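PDB 3AQ2: 6b protein from Agrobacterium vitis, which probably disturbs plant cell proliferation by acting on the host's microRNA machinery, through a domain with the ADP-ribosylation fold. Local coordinates for residues S61-T66 with I137-L142; V70-A75 with N131-A136. One frame throughout, in Å; residues are numbered along the deposited sequence.

Interaction 1. Residues S61-T66 with I137-L142; sequences SDQRLT and ILMSQL
Thr66 and Ile137 form an antiparallel hydrogen-bonded pair, joined by Thr66 N to Ile137 O at 2.9 Å and by Ile137 N to Thr66 O at 2.8 Å; the second is almost straight, 175° at the hydrogen. The chains stay close for one residue more, at Leu65 and Leu138, and then part. Leu65 still leans on the partner backbone, its CA lying 3.4 Å from Ile137 O as a C-H...O contact, and its CD2 packs against CG of Leu138.

The thioether of Met139 runs across the side chain of Thr66 at about a right angle. Thr66 OG1 sits 3.2 Å from Met139 CG and similarly close to SD, while the bend at the last torsion (chi3 -58°) carries CE back to Thr66 CG2 at 3.6 Å. On Leu138 the two methyls divide the work: CD1 rests on CB of Ser61, and CD2 comes within 3.2 Å of Gln63 O, with the aliphatic part of Gln63 running past it in the opposite direction.

Where the backbones separate, a water takes over. It donates to Arg64 O and, weakly, to Ile137 O, accepts from Met139 N at 3.0 Å, and also bonds Thr66 OG1, thus serving the polar groups of both chains at the fork.

Outside this shell, helix 20-38 covers the leucine side, with Leu27 and Arg31 against Leu65 and Phe34 against Leu138; Arg31 also donates to Gln63 O. Tyr159 of strand 154-161 touches both Thr66 and Met139. The contact is the end of an antiparallel strand pair splaying into two loops, its opening bridged by water, within a domain of the ADP-ribosylation fold.

Interaction 2. Residues V70-A75 with N131-A136; sequences VDEVTA and NGFFLA
Val70 faces both Gly132 and Phe133 in a classic beta bulge, where strands 66-70 and 133-137 run antiparallel and Val70 pairs with Phe133 through Val70 N to Phe133 O at 2.9 Å and Phe133 N to Val70 O at 2.8 Å. The two bonds differ in form: the amide of Val70 approaches its acceptor from above the carbonyl plane, 49° out of it, whereas that of Phe133 arrives nearly in line with the Val70 carbonyl. Asn131 CA adds a C-H...O contact to Val70 O.

Directly after Val70 the first chain turns into helix 72-81. Asp71 is its N-cap, with OD2 accepting from Thr74 N at 3.0 Å and OD1 from the Thr74 hydroxyl at 2.7 Å, a double grip that holds the carboxylate over the first turn.

This turn brings Ala75 down onto the strand, CB to CB with Phe133 at 4.0 Å. Leu135, farther along, touches Val70 CG1 with one methyl and the carbonyl oxygen of Ala75 with the other. Leu200 of the adjoining strand 199-202 also packs on Ala75 and Leu135, and Pro85 meets Val70 and Leu135.

Glu72 lies over one face of the Phe133 ring. With CG opposite the backbone nitrogen (chi1 -161°) and the chain extended, its methylenes and carboxylate spread across the ring; a long, weak ion pair links OE2 to Arg15. Glu72 CG stands 3.5 Å from the ring centroid in a CH-pi contact, and the carboxylate stacks 12° from parallel to the ring, placing OE1 3.3 Å from Phe133 CZ.

Overall arrangement
From the N terminus the chain passes helix 20-38 and strand 58-60 before entering 61-66, the first half of interaction 1. Strand 66-70 then leads straight to 70-75, where helix 72-81 begins. After helix 105-115 the chain returns through 131-136, closing the loop of interaction 2, and on into 137-142, closing the larger loop of interaction 1 around it. The two contacts therefore mark the ends of one antiparallel strand pair, their centres about 18 Å apart on opposite sides of the chain's centre. Interaction 1 joins the loops at one end, with helix 20-38 packed against both, and interaction 2 packs the first turn of helix 72-81 against strand 133-137. They touch where Leu65 meets Ala136.

Interaction 1. Residues S61-T66 with I137-L142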
# COMPACT_ATOMS: atom_id res chain seq x y z
N SER A 61 13.15 1.72 1.28
CA SER A 61 12.98 0.33 0.86
C SER A 61 13.63 -0.69 1.80
O SER A 61 13.46 -1.90 1.62
CB SER A 61 13.52 0.14 -0.55
OG SER A 61 14.87 0.53 -0.61
N ASP A 62 14.38 -0.19 2.79
CA ASP A 62 14.91 -1.02 3.88
C ASP A 62 13.85 -1.21 4.98
O ASP A 62 14.11 -0.96 6.17
CB ASP A 62 16.15 -0.39 4.50
CG ASP A 62 17.38 -0.53 3.64
OD1 ASP A 62 17.42 -1.45 2.78
OD2 ASP A 62 18.31 0.27 3.82
N GLN A 63 12.66 -1.62 4.57
CA GLN A 63 11.64 -1.99 5.53
C GLN A 63 10.80 -3.07 4.89
O GLN A 63 10.96 -3.36 3.71
CB GLN A 63 10.78 -0.78 5.93
CG GLN A 63 9.92 -0.20 4.81
CD GLN A 63 9.14 1.04 5.23
OE1 GLN A 63 9.19 2.08 4.56
NE2 GLN A 63 8.41 0.94 6.34
N ARG A 64 9.93 -3.68 5.69
CA ARG A 64 9.06 -4.73 5.19
C ARG A 64 7.94 -4.12 4.36
O ARG A 64 7.63 -2.93 4.48
CB ARG A 64 8.47 -5.53 6.36
CG ARG A 64 9.52 -6.24 7.18
CD ARG A 64 8.92 -6.97 8.37
NE ARG A 64 8.27 -6.04 9.29
CZ ARG A 64 7.75 -6.40 10.46
NH1 ARG A 64 7.81 -7.66 10.88
NH2 ARG A 64 7.17 -5.48 11.23
N LEU A 65 7.34 -4.95 3.51
CA LEU A 65 6.15 -4.55 2.78
C LEU A 65 4.99 -4.24 3.72
O LEU A 65 4.85 -4.87 4.78
CB LEU A 65 5.72 -5.67 1.82
CG LEU A 65 6.69 -6.06 0.71
CD1 LEU A 65 6.16 -7.28 -0.02
CD2 LEU A 65 6.92 -4.90 -0.27
N THR A 66 4.17 -3.28 3.32
CA THR A 66 2.85 -3.09 3.92
C THR A 66 1.79 -3.18 2.83
O THR A 66 2.12 -3.18 1.63
CB THR A 66 2.74 -1.78 4.74
OG1 THR A 66 3.11 -0.67 3.92
CG2 THR A 66 3.65 -1.85 5.98
N ILE A 137 3.18 -2.54 -0.93
CA ILE A 137 4.00 -1.36 -1.14
C ILE A 137 5.13 -1.25 -0.13
O ILE A 137 5.09 -1.88 0.94
CB ILE A 137 3.17 -0.05 -1.04
CG1 ILE A 137 2.53 0.10 0.36
CG2 ILE A 137 2.15 0.05 -2.20
CD1 ILE A 137 2.03 1.53 0.63
N LEU A 138 6.14 -0.48 -0.50
CA LEU A 138 7.09 0.07 0.46
C LEU A 138 6.67 1.52 0.68
O LEU A 138 6.39 2.26 -0.28
CB LEU A 138 8.51 -0.03 -0.08
CG LEU A 138 9.00 -1.48 -0.08
CD1 LEU A 138 10.17 -1.64 -1.02
CD2 LEU A 138 9.37 -1.95 1.33
N MET A 139 6.55 1.90 1.95
CA MET A 139 6.00 3.22 2.29
C MET A 139 7.05 4.33 2.19
O MET A 139 8.24 4.13 2.48
CB MET A 139 5.44 3.19 3.71
CG MET A 139 4.18 2.36 3.81
SD MET A 139 3.58 2.24 5.51
CE MET A 139 5.02 1.51 6.30
N SER A 140 6.57 5.50 1.76
CA SER A 140 7.38 6.71 1.72
C SER A 140 7.49 7.34 3.11
O SER A 140 6.86 6.88 4.06
CB SER A 140 6.75 7.71 0.76
OG SER A 140 5.59 8.25 1.37
N GLN A 141 8.26 8.42 3.21
CA GLN A 141 8.42 9.08 4.50
C GLN A 141 7.14 9.80 4.93
O GLN A 141 7.02 10.23 6.08
CB GLN A 141 9.63 10.03 4.50
CG GLN A 141 9.35 11.46 4.04
CD GLN A 141 9.30 11.64 2.51
OE1 GLN A 141 8.97 10.72 1.76
NE2 GLN A 141 9.60 12.86 2.07
N LEU A 142 6.18 9.92 4.01
CA LEU A 142 4.91 10.59 4.32
C LEU A 142 3.91 9.69 5.04
O LEU A 142 2.85 10.16 5.48
CB LEU A 142 4.29 11.20 3.07
CG LEU A 142 5.15 12.22 2.32
CD1 LEU A 142 4.40 12.71 1.11
CD2 LEU A 142 5.56 13.39 3.20
O HOH W 1 6.25 -0.49 3.71

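Interaction 2. Residues V70-A75 with N131-A136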
# COMPACT_ATOMS: atom_id res chain seq x y z
N VAL A 70 -7.79 -3.48 -1.47
CA VAL A 70 -8.57 -2.92 -2.59
C VAL A 70 -9.48 -4.00 -3.20
O VAL A 70 -9.36 -5.18 -2.87
CB VAL A 70 -7.65 -2.35 -3.71
CG1 VAL A 70 -6.78 -1.20 -3.19
CG2 VAL A 70 -6.77 -3.45 -4.30
N ASP A 71 -10.39 -3.58 -4.07
CA ASP A 71 -11.19 -4.51 -4.88
C ASP A 71 -10.40 -4.92 -6.14
O ASP A 71 -9.35 -4.32 -6.42
CB ASP A 71 -12.48 -3.83 -5.26
CG ASP A 71 -12.23 -2.59 -6.08
OD1 ASP A 71 -11.92 -1.54 -5.47
OD2 ASP A 71 -12.33 -2.68 -7.32
N GLU A 72 -10.86 -5.92 -6.89
CA GLU A 72 -10.03 -6.39 -8.01
C GLU A 72 -9.90 -5.37 -9.14
O GLU A 72 -8.83 -5.26 -9.73
CB GLU A 72 -10.46 -7.76 -8.59
CG GLU A 72 -9.32 -8.40 -9.40
CD GLU A 72 -9.65 -9.73 -10.07
OE1 GLU A 72 -10.77 -10.26 -9.87
OE2 GLU A 72 -8.77 -10.23 -10.81
N VAL A 73 -10.95 -4.61 -9.40
CA VAL A 73 -10.88 -3.59 -10.46
C VAL A 73 -9.82 -2.54 -10.11
O VAL A 73 -8.96 -2.20 -10.94
CB VAL A 73 -12.26 -2.96 -10.75
CG1 VAL A 73 -12.12 -1.80 -11.75
CG2 VAL A 73 -13.20 -4.02 -11.31
N THR A 74 -9.84 -2.08 -8.86
CA THR A 74 -8.86 -1.11 -8.38
C THR A 74 -7.45 -1.71 -8.38
O THR A 74 -6.49 -1.03 -8.75
CB THR A 74 -9.26 -0.61 -6.98
OG1 THR A 74 -10.52 0.05 -7.08
CG2 THR A 74 -8.22 0.36 -6.41
N ALA A 75 -7.34 -2.98 -7.99
CA ALA A 75 -6.05 -3.67 -8.01
C ALA A 75 -5.42 -3.62 -9.41
O ALA A 75 -4.25 -3.29 -9.56
CB ALA A 75 -6.22 -5.11 -7.53
N ASN A 131 -12.04 -5.09 -0.13
CA ASN A 131 -10.71 -5.50 0.33
C ASN A 131 -10.34 -6.95 -0.02
O ASN A 131 -9.50 -7.54 0.64
CB ASN A 131 -10.52 -5.22 1.83
CG ASN A 131 -11.52 -5.96 2.71
OD1 ASN A 131 -12.61 -5.46 2.94
ND2 ASN A 131 -11.14 -7.12 3.24
N GLY A 132 -10.97 -7.49 -1.08
CA GLY A 132 -10.70 -8.86 -1.52
C GLY A 132 -9.34 -9.04 -2.17
O GLY A 132 -8.91 -10.17 -2.37
N PHE A 133 -8.70 -7.92 -2.55
CA PHE A 133 -7.39 -7.91 -3.20
C PHE A 133 -6.45 -6.95 -2.48
O PHE A 133 -6.87 -6.28 -1.54
CB PHE A 133 -7.55 -7.54 -4.69
CG PHE A 133 -8.19 -8.63 -5.49
CD1 PHE A 133 -9.56 -8.90 -5.34
CD2 PHE A 133 -7.43 -9.45 -6.32
CE1 PHE A 133 -10.16 -9.96 -6.03
CE2 PHE A 133 -8.03 -10.51 -7.02
CZ PHE A 133 -9.40 -10.76 -6.88
N PHE A 134 -5.19 -6.89 -2.89
CA PHE A 134 -4.26 -5.99 -2.21
C PHE A 134 -3.20 -5.46 -3.15
O PHE A 134 -2.87 -6.07 -4.16
CB PHE A 134 -3.57 -6.70 -1.02
CG PHE A 134 -2.63 -7.82 -1.44
CD1 PHE A 134 -1.28 -7.55 -1.74
CD2 PHE A 134 -3.09 -9.14 -1.54
CE1 PHE A 134 -0.40 -8.57 -2.15
CE2 PHE A 134 -2.21 -10.18 -1.93
CZ PHE A 134 -0.88 -9.90 -2.24
N LEU A 135 -2.66 -4.31 -2.75
CA LEU A 135 -1.45 -3.74 -3.31
C LEU A 135 -0.39 -3.84 -2.21
O LEU A 135 -0.61 -3.41 -1.08
CB LEU A 135 -1.69 -2.26 -3.67
CG LEU A 135 -2.83 -2.00 -4.66
CD1 LEU A 135 -3.12 -0.51 -4.77
CD2 LEU A 135 -2.49 -2.60 -6.01
N ALA A 136 0.76 -4.42 -2.54
CA ALA A 136 1.88 -4.48 -1.61
C ALA A 136 2.84 -3.34 -1.95
O ALA A 136 3.26 -3.18 -3.10
CB ALA A 136 2.57 -5.84 -1.70